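Local coordinates for probable amino acid aminotransferase (Mycobacterium tuberculosis, PDB 6Q1Q), which is probably an amino acid aminotransferase of the class IV family, at residues B[179-184]-B[236-241]; B[189-194]-B[205-210]. All coordinates share one frame; numbering follows the deposited sequence.

Interaction 1 of 2, residues B[179-184]-B[236-241]; sequences DGYVLE and YRALRV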
# COMPACT_ATOMS: atom_id res chain seq x y z
N ASP B 179 -6.94 -21.18 -2.38
CA ASP B 179 -7.69 -22.41 -2.22
C ASP B 179 -9.14 -22.29 -2.66
O ASP B 179 -9.95 -23.17 -2.37
CB ASP B 179 -7.62 -22.88 -0.76
CG ASP B 179 -7.65 -21.73 0.22
OD1 ASP B 179 -7.83 -20.58 -0.22
OD2 ASP B 179 -7.50 -21.97 1.44
N GLY B 180 -9.49 -21.21 -3.36
CA GLY B 180 -10.78 -21.11 -4.01
C GLY B 180 -11.91 -20.63 -3.13
O GLY B 180 -13.07 -20.95 -3.40
N TYR B 181 -11.62 -19.85 -2.09
CA TYR B 181 -12.64 -19.30 -1.22
C TYR B 181 -12.77 -17.81 -1.46
O TYR B 181 -11.77 -17.10 -1.58
CB TYR B 181 -12.31 -19.58 0.25
CG TYR B 181 -12.47 -21.04 0.62
CD1 TYR B 181 -13.73 -21.59 0.85
CD2 TYR B 181 -11.36 -21.87 0.74
CE1 TYR B 181 -13.87 -22.92 1.19
CE2 TYR B 181 -11.50 -23.21 1.08
CZ TYR B 181 -12.76 -23.73 1.30
OH TYR B 181 -12.89 -25.05 1.64
N VAL B 182 -14.02 -17.34 -1.53
CA VAL B 182 -14.28 -15.92 -1.75
C VAL B 182 -13.77 -15.12 -0.56
O VAL B 182 -14.02 -15.47 0.61
CB VAL B 182 -15.78 -15.68 -1.99
CG1 VAL B 182 -16.08 -14.19 -2.04
CG2 VAL B 182 -16.22 -16.37 -3.27
N LEU B 183 -13.06 -14.02 -0.85
CA LEU B 183 -12.45 -13.19 0.18
C LEU B 183 -13.19 -11.86 0.34
O LEU B 183 -13.95 -11.69 1.29
CB LEU B 183 -10.97 -12.96 -0.13
CG LEU B 183 -10.07 -14.19 -0.03
CD1 LEU B 183 -8.69 -13.89 -0.57
CD2 LEU B 183 -10.00 -14.67 1.41
N GLU B 184 -13.00 -10.93 -0.58
CA GLU B 184 -13.53 -9.58 -0.42
C GLU B 184 -13.41 -8.85 -1.76
O GLU B 184 -12.93 -9.41 -2.75
CB GLU B 184 -12.79 -8.83 0.69
CG GLU B 184 -11.32 -8.59 0.36
CD GLU B 184 -10.56 -7.88 1.47
OE1 GLU B 184 -11.20 -7.17 2.27
OE2 GLU B 184 -9.32 -8.04 1.53
N TYR B 236 -21.68 -16.04 9.07
CA TYR B 236 -20.39 -15.97 8.40
C TYR B 236 -20.03 -17.37 7.94
O TYR B 236 -19.90 -18.29 8.76
CB TYR B 236 -19.32 -15.42 9.35
CG TYR B 236 -19.64 -14.04 9.90
CD1 TYR B 236 -19.08 -12.91 9.34
CD2 TYR B 236 -20.50 -13.89 10.98
CE1 TYR B 236 -19.37 -11.65 9.84
CE2 TYR B 236 -20.80 -12.63 11.48
CZ TYR B 236 -20.22 -11.51 10.91
OH TYR B 236 -20.51 -10.26 11.40
N ARG B 237 -19.86 -17.55 6.63
CA ARG B 237 -19.64 -18.88 6.07
C ARG B 237 -18.54 -18.82 5.01
O ARG B 237 -18.39 -17.81 4.31
CB ARG B 237 -20.93 -19.44 5.46
CG ARG B 237 -21.99 -19.82 6.49
CD ARG B 237 -22.16 -21.33 6.61
NE ARG B 237 -23.12 -21.86 5.64
CZ ARG B 237 -24.44 -21.85 5.82
NH1 ARG B 237 -24.96 -21.34 6.93
NH2 ARG B 237 -25.24 -22.35 4.89
N ALA B 238 -17.79 -19.91 4.91
CA ALA B 238 -16.83 -20.06 3.82
C ALA B 238 -17.57 -20.28 2.51
O ALA B 238 -18.28 -21.28 2.35
CB ALA B 238 -15.88 -21.22 4.11
N LEU B 239 -17.39 -19.36 1.57
CA LEU B 239 -18.06 -19.41 0.29
C LEU B 239 -17.05 -19.63 -0.83
O LEU B 239 -15.91 -19.15 -0.76
CB LEU B 239 -18.86 -18.13 0.04
CG LEU B 239 -19.68 -17.65 1.24
CD1 LEU B 239 -20.14 -16.22 1.04
CD2 LEU B 239 -20.85 -18.58 1.50
N ARG B 240 -17.47 -20.35 -1.85
CA ARG B 240 -16.68 -20.58 -3.04
C ARG B 240 -17.38 -19.96 -4.24
O ARG B 240 -18.53 -19.52 -4.15
CB ARG B 240 -16.45 -22.09 -3.27
CG ARG B 240 -15.76 -22.79 -2.11
CD ARG B 240 -15.41 -24.24 -2.45
NE ARG B 240 -14.31 -24.34 -3.40
CZ ARG B 240 -13.02 -24.22 -3.08
NH1 ARG B 240 -12.66 -23.99 -1.83
NH2 ARG B 240 -12.10 -24.34 -4.02
N VAL B 241 -16.66 -19.90 -5.36
CA VAL B 241 -17.18 -19.23 -6.55
C VAL B 241 -18.49 -19.86 -6.99
O VAL B 241 -19.38 -19.17 -7.51
CB VAL B 241 -16.12 -19.24 -7.66
CG1 VAL B 241 -16.66 -18.58 -8.93
CG2 VAL B 241 -14.86 -18.53 -7.20
O HOH W 1 -15.17 -17.65 1.80

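Interaction 2 of 2, residues B[189-194]-B[205-210]; sequences TVVIAT and LLTPPP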
# COMPACT_ATOMS: atom_id res chain seq x y z
N THR B 189 -17.28 -5.15 0.78
CA THR B 189 -17.54 -6.45 1.36
C THR B 189 -18.55 -7.20 0.51
O THR B 189 -19.51 -6.61 0.00
CB THR B 189 -18.06 -6.31 2.80
OG1 THR B 189 -17.14 -5.53 3.57
CG2 THR B 189 -18.24 -7.67 3.45
N VAL B 190 -18.33 -8.51 0.35
CA VAL B 190 -19.21 -9.35 -0.45
C VAL B 190 -20.29 -9.95 0.44
O VAL B 190 -19.98 -10.52 1.50
CB VAL B 190 -18.41 -10.45 -1.16
CG1 VAL B 190 -19.35 -11.46 -1.82
CG2 VAL B 190 -17.46 -9.84 -2.19
N VAL B 191 -21.55 -9.82 0.04
CA VAL B 191 -22.67 -10.47 0.71
C VAL B 191 -23.57 -11.11 -0.34
O VAL B 191 -23.80 -10.54 -1.41
CB VAL B 191 -23.47 -9.49 1.60
CG1 VAL B 191 -22.61 -8.96 2.73
CG2 VAL B 191 -24.01 -8.35 0.77
N ILE B 192 -24.06 -12.31 -0.03
CA ILE B 192 -24.92 -13.06 -0.94
C ILE B 192 -26.20 -13.44 -0.21
O ILE B 192 -26.23 -13.57 1.02
CB ILE B 192 -24.23 -14.32 -1.50
CG1 ILE B 192 -23.86 -15.29 -0.38
CG2 ILE B 192 -23.00 -13.93 -2.32
CD1 ILE B 192 -23.69 -16.72 -0.84
N ALA B 193 -27.28 -13.60 -0.98
CA ALA B 193 -28.54 -14.11 -0.46
C ALA B 193 -28.74 -15.55 -0.90
O ALA B 193 -28.61 -15.87 -2.09
CB ALA B 193 -29.71 -13.24 -0.94
N THR B 194 -29.06 -16.42 0.06
CA THR B 194 -29.19 -17.85 -0.18
C THR B 194 -30.30 -18.39 0.73
O THR B 194 -30.68 -17.76 1.71
CB THR B 194 -27.84 -18.55 0.06
OG1 THR B 194 -26.90 -18.11 -0.92
CG2 THR B 194 -27.94 -20.07 -0.03
N LEU B 205 -28.74 -14.12 4.57
CA LEU B 205 -27.68 -13.25 4.09
C LEU B 205 -26.35 -13.75 4.63
O LEU B 205 -26.24 -14.11 5.80
CB LEU B 205 -27.92 -11.80 4.53
CG LEU B 205 -29.12 -11.13 3.86
CD1 LEU B 205 -29.24 -9.67 4.27
CD2 LEU B 205 -29.00 -11.26 2.36
N LEU B 206 -25.34 -13.75 3.77
CA LEU B 206 -24.08 -14.43 4.07
C LEU B 206 -22.92 -13.60 3.56
O LEU B 206 -23.00 -12.97 2.51
CB LEU B 206 -24.05 -15.82 3.45
CG LEU B 206 -25.04 -16.80 4.08
CD1 LEU B 206 -25.37 -17.91 3.10
CD2 LEU B 206 -24.48 -17.35 5.38
N THR B 207 -21.83 -13.63 4.32
CA THR B 207 -20.61 -12.88 4.04
C THR B 207 -19.44 -13.78 4.38
O THR B 207 -19.57 -14.67 5.22
CB THR B 207 -20.57 -11.57 4.86
OG1 THR B 207 -19.53 -10.72 4.36
CG2 THR B 207 -20.33 -11.86 6.32
N PRO B 208 -18.30 -13.60 3.72
CA PRO B 208 -17.17 -14.51 3.92
C PRO B 208 -16.71 -14.53 5.37
O PRO B 208 -16.95 -13.56 6.12
CB PRO B 208 -16.08 -13.92 3.00
CG PRO B 208 -16.85 -13.29 1.91
CD PRO B 208 -18.07 -12.70 2.57
N PRO B 209 -16.05 -15.60 5.80
CA PRO B 209 -15.67 -15.71 7.19
C PRO B 209 -14.68 -14.61 7.51
O PRO B 209 -13.84 -14.23 6.68
CB PRO B 209 -15.02 -17.10 7.29
CG PRO B 209 -15.35 -17.77 6.08
CD PRO B 209 -15.53 -16.73 5.03
N PRO B 210 -14.81 -14.03 8.70
CA PRO B 210 -14.10 -12.81 9.06
C PRO B 210 -12.75 -13.01 9.73
O PRO B 210 -12.06 -12.01 9.96
CB PRO B 210 -15.13 -12.08 9.96
CG PRO B 210 -15.87 -13.20 10.62
CD PRO B 210 -15.83 -14.39 9.68

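Interaction 1 of 2, residues B[179-184]-B[236-241]
R240 reaches back over Y181 and clamps the loop 179-184 to segment 236-241, which runs between strand 233-236 and helix 241-245. In this class IV aminotransferase fold the contact joins the connections that follow strands 172-176 and 233-236, each paired with a single neighbour in the mixed sheet. The inner, tightly packed part is built round one carbonyl. V182 N donates to L239 O at 2.7 Å, a fairly straight bond with an N-H...O angle of 162°, and the CA-H of Y181 makes a bent contact with the same oxygen. V182 directs its CB toward 236-241; its CG2 lies 3.9 Å from R240 C, while its side chain also rests on I174. A water bridges the two backbones, donating to V182 O and accepting from L239 N.

Toward solvent the contact relies on the long arm of R240. A bend at chi3 (72°) turns its guanidinium back to 179-184, almost perpendicular to the Y181 ring, planes 86° apart. In this cation-pi contact R240 CZ is 4.5 Å from the ring centroid, and NH1 comes down over the ring face, offset toward the rim, 3.1 Å from Y181 CZ. A238 CB touches the same ring obliquely. G180 O lies over one face of this guanidinium, and D179 O, near its edge, takes two bent hydrogen bonds, from R240 NH1 at 2.9 Å and R240 NH2 at 3.0 Å.

Interaction 2 of 2, residues B[189-194]-B[205-210]
Strands 189-194 and 205-207 run antiparallel as the two arms of a beta hairpin, their axes 4.6 Å apart at closest approach and their directions at 147°. I192 and L206 form the hydrogen-bonded pair, with I192 N donating to L206 O at 2.8 Å and L206 N returning a more bent bond to I192 O at 2.9 Å. A193 and L205 follow as a non-hydrogen-bonded pair.

On the face carrying I192 and L206, CG1 of I192 sits 3.9 Å from CB of L206, and L206 CD1 reaches along to T194 CB. The face of A193 and L205 is joined by L205 CD2 against A193 CB, also at 3.9 Å. On the other side of the I192-L206 pair, chi1 of -167° swings T207 OG1 away from its own N and across to V190 O, to which it donates at 2.9 Å. P208 CD packs against that same oxygen, and V191 CG1 lies against T207 CB.

P208 has no backbone N-H to offer, and the threonine hydroxyl supplies a donor to V190 O instead. The hairpin therefore keeps a polar link where its regular ladder ends, among largely apolar, buried side chains.

The centres of interactions 1 and 2 lie about 9 Å apart, in the same part of the class IV aminotransferase fold. In sequence order come 179-184, 189-194, 205-210 and 236-241, so the hairpin falls wholly between the two segments of interaction 1. Strand 233-236 joins them, running parallel to strand 203-207 in the mixed sheet before the chain continues through 236-241. At the seam R237 N probably hydrogen-bonds to T207 O, Y236 packs on T207, and L183 O meets the P208 ring. Interaction 1 thus closes the connections that lead off strands 172-176 and 233-236, beside the hairpin of interaction 2, which lies within the sheet between strands 249-253 and 233-236.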